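Local coordinates for protein hydroxylase (Rhodococcus sp., PDB 2OR0) that is a putative flavin-dependent hydroxylase of the acyl-CoA dehydrogenase family, probably using reduced flavin and molecular oxygen to hydroxylate its substrate, at residues C161-L166 / I186-D191; G73-P78 / R241-F246; R64-R69 / V102-W107; T84-A89 / I258-I263. All coordinates share one frame; numbering follows the deposited sequence.

How the interactions relate
Interaction 3 lies in the middle of the set. It touches interaction 2 (centres about 9 Å apart) through Glu75 and Phe246, and it reaches interaction 4 (centres about 15 Å apart) where Leu65 packs on Thr84. Interaction 1, its centre about 16 Å from that of interaction 3, meets it through Phe165 against His105 and Cys161 against Val102. Along the chain, interaction 3 closes before the hairpin of interaction 1 opens, while interactions 2 and 4 span that hairpin and bring helix 78-91 and the loop before it against helix 250-277 and its approach. Segments 64-69 and 102-107 lie between the beta domain and the helices, consistent with an acyl-CoA dehydrogenase-like fold.

Interaction 1: C161-L166 / I186-D191; sequences CQWAFL and ILPRTD
Trp163 lays its indole over Pro188: CB of the proline sits 4.0 Å from the centroid of the six-membered ring of Trp163, only 10° off the ring normal, a CH-pi contact over the face. The indole gets there because its CG stands anti to the carbonyl carbon (chi1 -66°), which swings the benzene half across to the other strand. Ile186 is split between two aromatics. Its CG2 comes within 3.4 Å of Trp163 CE3, while CG1 lies above the rim of the Phe165 ring in a second CH-pi contact and CD1 carries on alongside CE2 and CZ. On the other face of the sheet Leu166 and Leu187 meet loosely through their CD1 methyls.

Between the faces, Ala164 and Leu187 form a hydrogen-bonded pair, with Ala164 N 2.8 Å from Leu187 O and Leu187 N 3.0 Å from Ala164 O. Where the strand ends, Arg189 turns back: its NH1 bonds Cys161 O at 3.1 Å, nearly straight (163°) and in the guanidinium plane, and also holds Asp159 O. Helix 114-121 covers Trp163 and Ile186. The whole is an antiparallel beta hairpin of strands 163-170 and 182-188, in the middle beta domain characteristic of acyl-CoA dehydrogenase-like folds.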
loop_
_atom_site.group_PDB
_atom_site.type_symbol
_atom_site.label_atom_id
_atom_site.label_comp_id
_atom_site.label_asym_id
_atom_site.label_seq_id
_atom_site.Cartn_x
_atom_site.Cartn_y
_atom_site.Cartn_z
ATOM N N CYS A 161 12.152 -7.644 -5.916
ATOM C CA CYS A 161 12.875 -6.792 -4.991
ATOM C C CYS A 161 14.243 -7.399 -4.652
ATOM O O CYS A 161 14.399 -8.628 -4.621
ATOM C CB CYS A 161 12.061 -6.582 -3.719
ATOM S SG CYS A 161 10.445 -5.750 -3.987
ATOM N N GLN A 162 15.217 -6.526 -4.400
ATOM C CA GLN A 162 16.590 -6.939 -4.104
ATOM C C GLN A 162 16.989 -6.640 -2.664
ATOM O O GLN A 162 18.083 -6.991 -2.233
ATOM C CB GLN A 162 17.573 -6.330 -5.120
ATOM C CG GLN A 162 17.550 -7.044 -6.502
ATOM C CD GLN A 162 17.805 -8.568 -6.402
ATOM O OE1 GLN A 162 18.803 -9.019 -5.802
ATOM N NE2 GLN A 162 16.906 -9.362 -6.998
ATOM N N TRP A 163 16.093 -5.995 -1.926
ATOM C CA TRP A 163 16.272 -5.711 -0.510
ATOM C C TRP A 163 14.905 -5.877 0.175
ATOM O O TRP A 163 13.868 -5.825 -0.490
ATOM C CB TRP A 163 16.772 -4.277 -0.287
ATOM C CG TRP A 163 18.172 -3.997 -0.820
ATOM C CD1 TRP A 163 18.530 -3.798 -2.124
ATOM C CD2 TRP A 163 19.378 -3.898 -0.055
ATOM N NE1 TRP A 163 19.885 -3.576 -2.221
ATOM C CE2 TRP A 163 20.432 -3.640 -0.968
ATOM C CE3 TRP A 163 19.676 -4.007 1.312
ATOM C CZ2 TRP A 163 21.765 -3.485 -0.554
ATOM C CZ3 TRP A 163 20.993 -3.831 1.727
ATOM C CH2 TRP A 163 22.019 -3.576 0.793
ATOM N N ALA A 164 14.909 -6.043 1.494
ATOM C CA ALA A 164 13.664 -6.086 2.255
ATOM C C ALA A 164 13.764 -5.148 3.415
ATOM O O ALA A 164 14.829 -5.020 4.009
ATOM C CB ALA A 164 13.383 -7.484 2.759
ATOM N N PHE A 165 12.637 -4.513 3.721
ATOM C CA PHE A 165 12.460 -3.646 4.862
ATOM C C PHE A 165 11.556 -4.402 5.835
ATOM O O PHE A 165 10.378 -4.575 5.549
ATOM C CB PHE A 165 11.712 -2.406 4.378
ATOM C CG PHE A 165 12.208 -1.110 4.950
ATOM C CD1 PHE A 165 12.140 0.072 4.184
ATOM C CD2 PHE A 165 12.738 -1.040 6.233
ATOM C CE1 PHE A 165 12.604 1.290 4.694
ATOM C CE2 PHE A 165 13.207 0.198 6.742
ATOM C CZ PHE A 165 13.138 1.342 5.965
ATOM N N LEU A 166 12.061 -4.860 6.976
ATOM C CA LEU A 166 11.259 -5.754 7.823
ATOM C C LEU A 166 11.139 -5.243 9.231
ATOM O O LEU A 166 12.045 -4.564 9.711
ATOM C CB LEU A 166 11.885 -7.155 7.864
ATOM C CG LEU A 166 12.175 -7.823 6.524
ATOM C CD1 LEU A 166 13.166 -9.015 6.701
ATOM C CD2 LEU A 166 10.839 -8.245 5.834
ATOM N N ILE A 186 16.941 -3.295 7.294
ATOM C CA ILE A 186 17.113 -3.484 5.851
ATOM C C ILE A 186 18.092 -4.636 5.583
ATOM O O ILE A 186 19.180 -4.676 6.178
ATOM C CB ILE A 186 17.593 -2.175 5.154
ATOM C CG1 ILE A 186 16.524 -1.083 5.254
ATOM C CG2 ILE A 186 17.932 -2.405 3.691
ATOM C CD1 ILE A 186 16.952 0.075 6.145
ATOM N N LEU A 187 17.697 -5.575 4.712
ATOM C CA LEU A 187 18.516 -6.754 4.368
ATOM C C LEU A 187 18.587 -6.910 2.874
ATOM O O LEU A 187 17.584 -6.719 2.198
ATOM C CB LEU A 187 17.922 -8.053 4.933
ATOM C CG LEU A 187 18.067 -8.380 6.415
ATOM C CD1 LEU A 187 17.169 -7.510 7.249
ATOM C CD2 LEU A 187 17.733 -9.841 6.648
ATOM N N PRO A 188 19.776 -7.250 2.341
ATOM C CA PRO A 188 19.873 -7.599 0.932
ATOM C C PRO A 188 19.271 -8.992 0.712
ATOM O O PRO A 188 19.215 -9.776 1.665
ATOM C CB PRO A 188 21.382 -7.625 0.685
ATOM C CG PRO A 188 21.990 -7.897 2.029
ATOM C CD PRO A 188 21.083 -7.285 3.028
ATOM N N ARG A 189 18.835 -9.281 -0.520
ATOM C CA ARG A 189 18.129 -10.534 -0.842
ATOM C C ARG A 189 19.008 -11.752 -0.583
ATOM O O ARG A 189 18.526 -12.851 -0.300
ATOM C CB ARG A 189 17.654 -10.540 -2.300
ATOM C CG ARG A 189 16.909 -11.798 -2.685
ATOM C CD ARG A 189 15.726 -11.499 -3.556
ATOM N NE ARG A 189 15.450 -12.623 -4.443
ATOM C CZ ARG A 189 14.657 -12.564 -5.507
ATOM N NH1 ARG A 189 14.033 -11.429 -5.826
ATOM N NH2 ARG A 189 14.478 -13.645 -6.255
ATOM N N THR A 190 20.310 -11.525 -0.694
ATOM C CA THR A 190 21.310 -12.518 -0.358
ATOM C C THR A 190 21.199 -13.032 1.095
ATOM O O THR A 190 21.613 -14.170 1.403
ATOM C CB THR A 190 22.718 -11.932 -0.653
ATOM O OG1 THR A 190 23.593 -13.012 -0.985
ATOM C CG2 THR A 190 23.256 -11.146 0.525
ATOM N N ASP A 191 20.623 -12.211 1.977
ATOM C CA ASP A 191 20.524 -12.560 3.383
ATOM C C ASP A 191 19.169 -13.124 3.830
ATOM O O ASP A 191 18.941 -13.287 5.018
ATOM C CB ASP A 191 20.907 -11.366 4.247
ATOM C CG ASP A 191 22.432 -11.109 4.268
ATOM O OD1 ASP A 191 23.206 -11.955 3.752
ATOM O OD2 ASP A 191 22.847 -10.056 4.816
#

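Interaction 2: G73-P78 / R241-F246; sequences GYEVHP and RPEPLF
Two irregular loops meet here, Glu75 taking the left-handed backbone conformation (phi 37°, psi 46°) where 73-78 comes up against Leu245 and Phe246, which lie in a short 3-10 segment. Glu75 and Leu245 carry the contact in nearly equal measure. Leu245 CG is anti to the backbone N, which sends both methyls across: CD2 lies 3.7 Å from Glu75 CA, and CD1 reaches Val76 O at 3.6 Å and CG and CD of Pro78 at 4.1 Å.

Glu75 extends along the other flank, its CG and CD passing CE2 and CZ of Phe246 at about a right angle to that side chain. The carboxylate ends beside Glu243, with Glu75 OE1 3.5 Å from Glu243 CG and 4.0 Å from Glu243 OE2; the two carboxylate planes are turned 81° apart. The Arg241 guanidinium probably offsets these like charges. It grips Glu243 side-on, NE to OE1 at 3.0 Å and NH2 to OE2 at 2.9 Å, both oxygens in its plane but met from above the carboxylate plane. Its NH2 stands 4.5 Å from Glu75 OE2 without bonding it; Arg69 N gives that oxygen its hydrogen bond.

Arg241 NH1 holds Ala110 O, and the Phe246 ring meets Trp107. Pro78 starts helix 78-91, with His77 as N-cap, and packs against helix 292-324 and, with Leu245, against Met253, where the first turns of helices 78-91 and 250-277 come together.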
loop_
_atom_site.group_PDB
_atom_site.type_symbol
_atom_site.label_atom_id
_atom_site.label_comp_id
_atom_site.label_asym_id
_atom_site.label_seq_id
_atom_site.Cartn_x
_atom_site.Cartn_y
_atom_site.Cartn_z
ATOM N N GLY A 73 14.473 10.147 -7.953
ATOM C CA GLY A 73 13.077 10.139 -7.543
ATOM C C GLY A 73 12.380 11.444 -7.877
ATOM O O GLY A 73 13.022 12.395 -8.314
ATOM N N TYR A 74 11.069 11.493 -7.662
ATOM C CA TYR A 74 10.271 12.660 -8.050
ATOM C C TYR A 74 9.756 13.476 -6.897
ATOM O O TYR A 74 9.237 14.556 -7.123
ATOM C CB TYR A 74 9.089 12.261 -8.935
ATOM C CG TYR A 74 9.491 11.446 -10.109
ATOM C CD1 TYR A 74 10.320 11.971 -11.098
ATOM C CD2 TYR A 74 9.058 10.138 -10.237
ATOM C CE1 TYR A 74 10.701 11.197 -12.188
ATOM C CE2 TYR A 74 9.432 9.364 -11.317
ATOM C CZ TYR A 74 10.250 9.890 -12.275
ATOM O OH TYR A 74 10.606 9.102 -13.339
ATOM N N GLU A 75 9.900 12.978 -5.669
ATOM C CA GLU A 75 9.325 13.624 -4.478
ATOM C C GLU A 75 7.949 14.265 -4.675
ATOM O O GLU A 75 7.699 15.381 -4.189
ATOM C CB GLU A 75 10.297 14.648 -3.870
ATOM C CG GLU A 75 11.700 14.091 -3.675
ATOM C CD GLU A 75 12.733 15.150 -3.274
ATOM O OE1 GLU A 75 12.341 16.273 -2.870
ATOM O OE2 GLU A 75 13.941 14.827 -3.360
ATOM N N VAL A 76 7.036 13.543 -5.336
ATOM C CA VAL A 76 5.686 14.078 -5.587
ATOM C C VAL A 76 4.908 14.404 -4.304
ATOM O O VAL A 76 5.221 13.897 -3.224
ATOM C CB VAL A 76 4.862 13.196 -6.594
ATOM C CG1 VAL A 76 5.672 12.953 -7.853
ATOM C CG2 VAL A 76 4.425 11.868 -5.974
ATOM N N HIS A 77 3.913 15.288 -4.435
ATOM C CA HIS A 77 2.960 15.589 -3.376
ATOM C C HIS A 77 2.198 14.279 -3.104
ATOM O O HIS A 77 1.897 13.551 -4.041
ATOM C CB HIS A 77 1.980 16.671 -3.879
ATOM C CG HIS A 77 1.038 17.178 -2.836
ATOM N ND1 HIS A 77 -0.148 16.544 -2.524
ATOM C CD2 HIS A 77 1.111 18.258 -2.025
ATOM C CE1 HIS A 77 -0.758 17.212 -1.562
ATOM N NE2 HIS A 77 -0.014 18.254 -1.239
ATOM N N PRO A 78 1.875 13.982 -1.831
ATOM C CA PRO A 78 1.093 12.771 -1.488
ATOM C C PRO A 78 -0.164 12.556 -2.358
ATOM O O PRO A 78 -0.521 11.403 -2.647
ATOM C CB PRO A 78 0.680 13.033 -0.036
ATOM C CG PRO A 78 1.761 13.874 0.507
ATOM C CD PRO A 78 2.216 14.762 -0.632
ATOM N N ARG A 241 15.418 16.607 7.313
ATOM C CA ARG A 241 15.311 16.935 5.881
ATOM C C ARG A 241 14.433 18.182 5.680
ATOM O O ARG A 241 13.513 18.413 6.469
ATOM C CB ARG A 241 14.751 15.754 5.075
ATOM C CG ARG A 241 15.611 14.484 5.092
ATOM C CD ARG A 241 15.183 13.526 4.000
ATOM N NE ARG A 241 15.357 14.091 2.674
ATOM C CZ ARG A 241 16.107 13.571 1.714
ATOM N NH1 ARG A 241 16.732 12.414 1.889
ATOM N NH2 ARG A 241 16.190 14.193 0.544
ATOM N N PRO A 242 14.739 19.002 4.651
ATOM C CA PRO A 242 13.924 20.197 4.397
ATOM C C PRO A 242 12.594 19.945 3.649
ATOM O O PRO A 242 11.689 20.768 3.732
ATOM C CB PRO A 242 14.840 21.066 3.525
ATOM C CG PRO A 242 15.646 20.069 2.736
ATOM C CD PRO A 242 15.869 18.895 3.699
ATOM N N GLU A 243 12.477 18.834 2.928
ATOM C CA GLU A 243 11.311 18.613 2.082
ATOM C C GLU A 243 10.054 18.264 2.911
ATOM O O GLU A 243 10.098 17.334 3.732
ATOM C CB GLU A 243 11.601 17.522 1.046
ATOM C CG GLU A 243 12.859 17.734 0.214
ATOM C CD GLU A 243 14.115 17.070 0.793
ATOM O OE1 GLU A 243 14.197 16.813 2.014
ATOM O OE2 GLU A 243 15.043 16.826 0.011
ATOM N N PRO A 244 8.939 19.007 2.708
ATOM C CA PRO A 244 7.741 18.688 3.490
ATOM C C PRO A 244 7.261 17.241 3.278
ATOM O O PRO A 244 6.785 16.638 4.219
ATOM C CB PRO A 244 6.706 19.705 3.004
ATOM C CG PRO A 244 7.551 20.876 2.486
ATOM C CD PRO A 244 8.705 20.158 1.809
ATOM N N LEU A 245 7.430 16.700 2.071
ATOM C CA LEU A 245 7.042 15.322 1.807
ATOM C C LEU A 245 7.625 14.385 2.872
ATOM O O LEU A 245 6.890 13.595 3.491
ATOM C CB LEU A 245 7.449 14.871 0.411
ATOM C CG LEU A 245 7.275 13.355 0.185
ATOM C CD1 LEU A 245 5.774 12.913 0.209
ATOM C CD2 LEU A 245 7.951 12.967 -1.091
ATOM N N PHE A 246 8.927 14.518 3.123
ATOM C CA PHE A 246 9.628 13.595 4.010
ATOM C C PHE A 246 9.389 13.863 5.460
ATOM O O PHE A 246 9.867 13.120 6.312
ATOM C CB PHE A 246 11.121 13.537 3.675
ATOM C CG PHE A 246 11.377 13.053 2.305
ATOM C CD1 PHE A 246 10.814 11.852 1.869
ATOM C CD2 PHE A 246 12.145 13.795 1.419
ATOM C CE1 PHE A 246 11.032 11.393 0.586
ATOM C CE2 PHE A 246 12.368 13.332 0.132
ATOM C CZ PHE A 246 11.801 12.122 -0.286
#

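Interaction 3: R64-R69 / V102-W107; sequences RLLQPR and VGVHPW
Leu66 pushes its side chain against segment 102-107, CB against Trp107 CB at 3.9 Å and CD1 over the carbonyl oxygen of Gly103 at 3.6 Å. With CG beside the backbone N (chi1 -56°), CD1 is carried in between Gly103 O and Trp107 CB and only brushes the CG2 methyl of Val104. The leucine CB lies at the edge of the indole, near its plane; the ring also meets Phe111, edge-to-face, and Met253.

Next along the chain Gln67 crosses the ring of Pro106 at a slant: its CA is 3.8 Å from Pro106 CB, and its OE1 lies 3.8 Å from Pro106 CG. That amide is tied down at its other end, NE2 bonding the carbonyl oxygens of Tyr71 and Asn125. Pro68 adds its CD beside Pro106 O.

Each segment contains a type I turn, Arg64 to Gln67 and Val102 to His105, and they face each other without a direct polar bond. A buried water accepts from Leu66 N at 2.9 Å; its link to Gly103 O is too short as modelled and remains doubtful. Trp107 NE1 bonds Leu245 O, so the polar ends of both Trp107 and Gln67 are engaged outside the contact, and the join itself rests on apolar shape.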
loop_
_atom_site.group_PDB
_atom_site.type_symbol
_atom_site.label_atom_id
_atom_site.label_comp_id
_atom_site.label_asym_id
_atom_site.label_seq_id
_atom_site.Cartn_x
_atom_site.Cartn_y
_atom_site.Cartn_z
ATOM N N ARG A 64 9.489 5.317 -8.094
ATOM C CA ARG A 64 10.288 6.495 -7.763
ATOM C C ARG A 64 9.481 7.742 -7.360
ATOM O O ARG A 64 10.060 8.808 -7.041
ATOM C CB ARG A 64 11.222 6.802 -8.927
ATOM C CG ARG A 64 12.399 5.821 -8.968
ATOM C CD ARG A 64 13.407 6.191 -10.022
ATOM N NE ARG A 64 12.788 6.238 -11.338
ATOM C CZ ARG A 64 13.468 6.283 -12.476
ATOM N NH1 ARG A 64 14.810 6.275 -12.452
ATOM N NH2 ARG A 64 12.808 6.331 -13.640
ATOM N N LEU A 65 8.156 7.601 -7.348
ATOM C CA LEU A 65 7.246 8.686 -6.960
ATOM C C LEU A 65 7.642 9.420 -5.682
ATOM O O LEU A 65 7.657 10.654 -5.652
ATOM C CB LEU A 65 5.793 8.189 -6.860
ATOM C CG LEU A 65 5.049 7.927 -8.181
ATOM C CD1 LEU A 65 3.765 7.125 -7.933
ATOM C CD2 LEU A 65 4.748 9.224 -8.909
ATOM N N LEU A 66 7.975 8.668 -4.636
ATOM C CA LEU A 66 8.279 9.247 -3.336
ATOM C C LEU A 66 9.769 9.119 -2.998
ATOM O O LEU A 66 10.165 9.283 -1.849
ATOM C CB LEU A 66 7.436 8.581 -2.246
ATOM C CG LEU A 66 5.906 8.580 -2.410
ATOM C CD1 LEU A 66 5.289 7.676 -1.352
ATOM C CD2 LEU A 66 5.307 10.020 -2.361
ATOM N N GLN A 67 10.574 8.807 -4.007
ATOM C CA GLN A 67 12.017 8.632 -3.848
ATOM C C GLN A 67 12.729 10.009 -3.842
ATOM O O GLN A 67 12.262 10.932 -4.516
ATOM C CB GLN A 67 12.519 7.779 -5.004
ATOM C CG GLN A 67 13.905 7.180 -4.839
ATOM C CD GLN A 67 14.059 5.912 -5.651
ATOM O OE1 GLN A 67 13.172 5.044 -5.639
ATOM N NE2 GLN A 67 15.181 5.787 -6.368
ATOM N N PRO A 68 13.829 10.158 -3.061
ATOM C CA PRO A 68 14.644 11.408 -3.133
ATOM C C PRO A 68 15.143 11.714 -4.544
ATOM O O PRO A 68 15.453 10.793 -5.306
ATOM C CB PRO A 68 15.839 11.123 -2.200
ATOM C CG PRO A 68 15.345 10.068 -1.254
ATOM C CD PRO A 68 14.357 9.216 -2.051
ATOM N N ARG A 69 15.183 13.004 -4.893
ATOM C CA ARG A 69 15.711 13.455 -6.202
ATOM C C ARG A 69 17.175 13.083 -6.368
ATOM O O ARG A 69 17.616 12.786 -7.481
ATOM C CB ARG A 69 15.532 14.974 -6.391
ATOM C CG ARG A 69 14.116 15.374 -6.770
ATOM C CD ARG A 69 13.934 16.897 -6.722
ATOM N NE ARG A 69 12.524 17.287 -6.628
ATOM C CZ ARG A 69 11.692 17.370 -7.668
ATOM N NH1 ARG A 69 12.122 17.075 -8.902
ATOM N NH2 ARG A 69 10.423 17.745 -7.474
ATOM N N VAL A 102 5.457 -1.246 -2.364
ATOM C CA VAL A 102 6.856 -1.116 -2.737
ATOM C C VAL A 102 7.172 0.391 -2.916
ATOM O O VAL A 102 8.242 0.847 -2.514
ATOM C CB VAL A 102 7.188 -1.942 -3.999
ATOM C CG1 VAL A 102 8.646 -1.792 -4.411
ATOM C CG2 VAL A 102 6.903 -3.434 -3.766
ATOM N N GLY A 103 6.190 1.151 -3.436
ATOM C CA GLY A 103 6.291 2.600 -3.595
ATOM C C GLY A 103 6.430 3.451 -2.351
ATOM O O GLY A 103 6.866 4.601 -2.436
ATOM N N VAL A 104 6.049 2.918 -1.196
ATOM C CA VAL A 104 6.196 3.644 0.046
ATOM C C VAL A 104 7.590 3.481 0.691
ATOM O O VAL A 104 8.026 4.315 1.510
ATOM C CB VAL A 104 5.055 3.252 1.028
ATOM C CG1 VAL A 104 5.411 3.575 2.463
ATOM C CG2 VAL A 104 3.787 4.008 0.641
ATOM N N HIS A 105 8.277 2.394 0.343
ATOM C CA HIS A 105 9.576 2.095 0.956
ATOM C C HIS A 105 10.647 3.194 0.716
ATOM O O HIS A 105 11.379 3.512 1.660
ATOM C CB HIS A 105 10.063 0.693 0.573
ATOM C CG HIS A 105 9.112 -0.400 0.975
ATOM N ND1 HIS A 105 8.828 -1.475 0.165
ATOM C CD2 HIS A 105 8.347 -0.556 2.081
ATOM C CE1 HIS A 105 7.947 -2.259 0.762
ATOM N NE2 HIS A 105 7.634 -1.720 1.924
ATOM N N PRO A 106 10.714 3.781 -0.513
ATOM C CA PRO A 106 11.631 4.896 -0.769
ATOM C C PRO A 106 11.331 6.097 0.108
ATOM O O PRO A 106 12.238 6.861 0.442
ATOM C CB PRO A 106 11.354 5.255 -2.228
ATOM C CG PRO A 106 10.862 3.990 -2.836
ATOM C CD PRO A 106 9.982 3.430 -1.750
ATOM N N TRP A 107 10.069 6.263 0.494
ATOM C CA TRP A 107 9.703 7.371 1.349
ATOM C C TRP A 107 10.376 7.235 2.725
ATOM O O TRP A 107 10.962 8.198 3.243
ATOM C CB TRP A 107 8.171 7.515 1.441
ATOM C CG TRP A 107 7.769 8.649 2.310
ATOM C CD1 TRP A 107 7.620 9.972 1.940
ATOM C CD2 TRP A 107 7.454 8.581 3.704
ATOM N NE1 TRP A 107 7.250 10.713 3.036
ATOM C CE2 TRP A 107 7.152 9.892 4.128
ATOM C CE3 TRP A 107 7.410 7.532 4.645
ATOM C CZ2 TRP A 107 6.803 10.188 5.451
ATOM C CZ3 TRP A 107 7.064 7.823 5.947
ATOM C CH2 TRP A 107 6.755 9.136 6.343
HETATM O O HOH W 1 7.706 5.766 -4.411
#

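Interaction 4: T84-A89 / I258-I263; sequences TVMGVA and ITAAVI
Met86, a selenomethionine in this crystal, runs its chain along the flank of Ala260. Its CG lies 3.3 Å from Ala260 O and 4.0 Å from Ala260 CB, and since the chain is extended beyond CG (chi2 176°) the terminal CE travels on past Ala260 CA and CB to end 4.2 Å from Ile263 CD1. Ala260 is thus touched by two side chains, for its CB also sits 3.9 Å from Val85 CG1.

The segments of helices 78-91 and 250-277 cross at -40°, their axes only 7.5 Å apart. That closeness is consistent with the small residues at the interface, Ala260 and Ala261 on one helix and Ala89 on the other. The contact lies among the helices of an acyl-CoA dehydrogenase-like fold, and it joins a helix from early in the chain to helix 250-277, far along the sequence.

Ala261 meets Val85 and Ala89. Val85 CG1, anti to its own amide nitrogen (chi1 171°), points at the backbone of the opposite helix and comes to 3.5 Å from Ala261 N. One turn further on, Ala89 CB reaches Ala261 O at 3.4 Å. Arg309, Leu312 and Ile313 of helix 292-324 also touch Met86, and Ser308 of the same helix lies against Ile263.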
loop_
_atom_site.group_PDB
_atom_site.type_symbol
_atom_site.label_atom_id
_atom_site.label_comp_id
_atom_site.label_asym_id
_atom_site.label_seq_id
_atom_site.Cartn_x
_atom_site.Cartn_y
_atom_site.Cartn_z
ATOM N N THR A 84 -1.949 8.250 -8.518
ATOM C CA THR A 84 -1.233 7.371 -9.435
ATOM C C THR A 84 -1.470 5.887 -9.075
ATOM O O THR A 84 -1.736 5.072 -9.953
ATOM C CB THR A 84 0.289 7.680 -9.476
ATOM O OG1 THR A 84 0.484 9.099 -9.654
ATOM C CG2 THR A 84 0.936 6.909 -10.628
ATOM N N VAL A 85 -1.349 5.555 -7.795
ATOM C CA VAL A 85 -1.659 4.209 -7.299
ATOM C C VAL A 85 -3.095 3.804 -7.704
ATOM O O VAL A 85 -3.305 2.739 -8.301
ATOM C CB VAL A 85 -1.493 4.145 -5.780
ATOM C CG1 VAL A 85 -2.018 2.811 -5.216
ATOM C CG2 VAL A 85 -0.017 4.345 -5.387
HETATM N N MSE A 86 -4.065 4.673 -7.403
HETATM C CA MSE A 86 -5.442 4.416 -7.792
HETATM C C MSE A 86 -5.547 4.185 -9.279
HETATM O O MSE A 86 -6.290 3.331 -9.705
HETATM C CB MSE A 86 -6.359 5.558 -7.379
HETATM C CG MSE A 86 -6.565 5.687 -5.921
HETATM SE SE MSE A 86 -7.649 7.281 -5.518
HETATM C CE MSE A 86 -7.451 7.403 -3.610
ATOM N N GLY A 87 -4.795 4.943 -10.076
ATOM C CA GLY A 87 -4.832 4.779 -11.516
ATOM C C GLY A 87 -4.270 3.444 -11.969
ATOM O O GLY A 87 -4.835 2.792 -12.836
ATOM N N VAL A 88 -3.147 3.034 -11.381
ATOM C CA VAL A 88 -2.535 1.719 -11.702
ATOM C C VAL A 88 -3.473 0.591 -11.239
ATOM O O VAL A 88 -3.728 -0.372 -11.997
ATOM C CB VAL A 88 -1.148 1.529 -11.024
ATOM C CG1 VAL A 88 -0.585 0.178 -11.382
ATOM C CG2 VAL A 88 -0.162 2.589 -11.461
ATOM N N ALA A 89 -3.976 0.727 -10.003
ATOM C CA ALA A 89 -4.881 -0.261 -9.373
ATOM C C ALA A 89 -6.141 -0.520 -10.188
ATOM O O ALA A 89 -6.608 -1.672 -10.249
ATOM C CB ALA A 89 -5.232 0.137 -7.954
ATOM N N ILE A 258 -1.642 1.760 0.398
ATOM C CA ILE A 258 -2.390 0.519 0.549
ATOM C C ILE A 258 -3.913 0.773 0.336
ATOM O O ILE A 258 -4.553 0.090 -0.435
ATOM C CB ILE A 258 -2.122 -0.104 1.959
ATOM C CG1 ILE A 258 -0.729 -0.761 1.987
ATOM C CG2 ILE A 258 -3.176 -1.114 2.309
ATOM C CD1 ILE A 258 -0.223 -1.046 3.382
ATOM N N THR A 259 -4.454 1.762 1.033
ATOM C CA THR A 259 -5.863 2.145 0.887
ATOM C C THR A 259 -6.154 2.768 -0.484
ATOM O O THR A 259 -7.183 2.468 -1.095
ATOM C CB THR A 259 -6.300 3.022 2.054
ATOM O OG1 THR A 259 -6.032 2.295 3.253
ATOM C CG2 THR A 259 -7.798 3.350 1.994
ATOM N N ALA A 260 -5.228 3.568 -1.016
ATOM C CA ALA A 260 -5.360 4.013 -2.415
ATOM C C ALA A 260 -5.489 2.843 -3.393
ATOM O O ALA A 260 -6.330 2.870 -4.293
ATOM C CB ALA A 260 -4.202 4.927 -2.819
ATOM N N ALA A 261 -4.661 1.805 -3.221
ATOM C CA ALA A 261 -4.743 0.611 -4.064
ATOM C C ALA A 261 -6.105 -0.038 -3.946
ATOM O O ALA A 261 -6.711 -0.318 -4.964
ATOM C CB ALA A 261 -3.627 -0.389 -3.724
ATOM N N VAL A 262 -6.610 -0.218 -2.722
ATOM C CA VAL A 262 -7.956 -0.759 -2.530
ATOM C C VAL A 262 -9.032 0.111 -3.238
ATOM O O VAL A 262 -9.922 -0.409 -3.911
ATOM C CB VAL A 262 -8.303 -0.939 -1.042
ATOM C CG1 VAL A 262 -9.791 -1.311 -0.858
ATOM C CG2 VAL A 262 -7.391 -2.039 -0.400
ATOM N N ILE A 263 -8.941 1.434 -3.075
ATOM C CA ILE A 263 -9.887 2.322 -3.724
ATOM C C ILE A 263 -9.869 2.198 -5.244
ATOM O O ILE A 263 -10.917 2.057 -5.848
ATOM C CB ILE A 263 -9.768 3.796 -3.218
ATOM C CG1 ILE A 263 -10.150 3.832 -1.717
ATOM C CG2 ILE A 263 -10.726 4.674 -4.008
ATOM C CD1 ILE A 263 -9.789 5.143 -0.956
#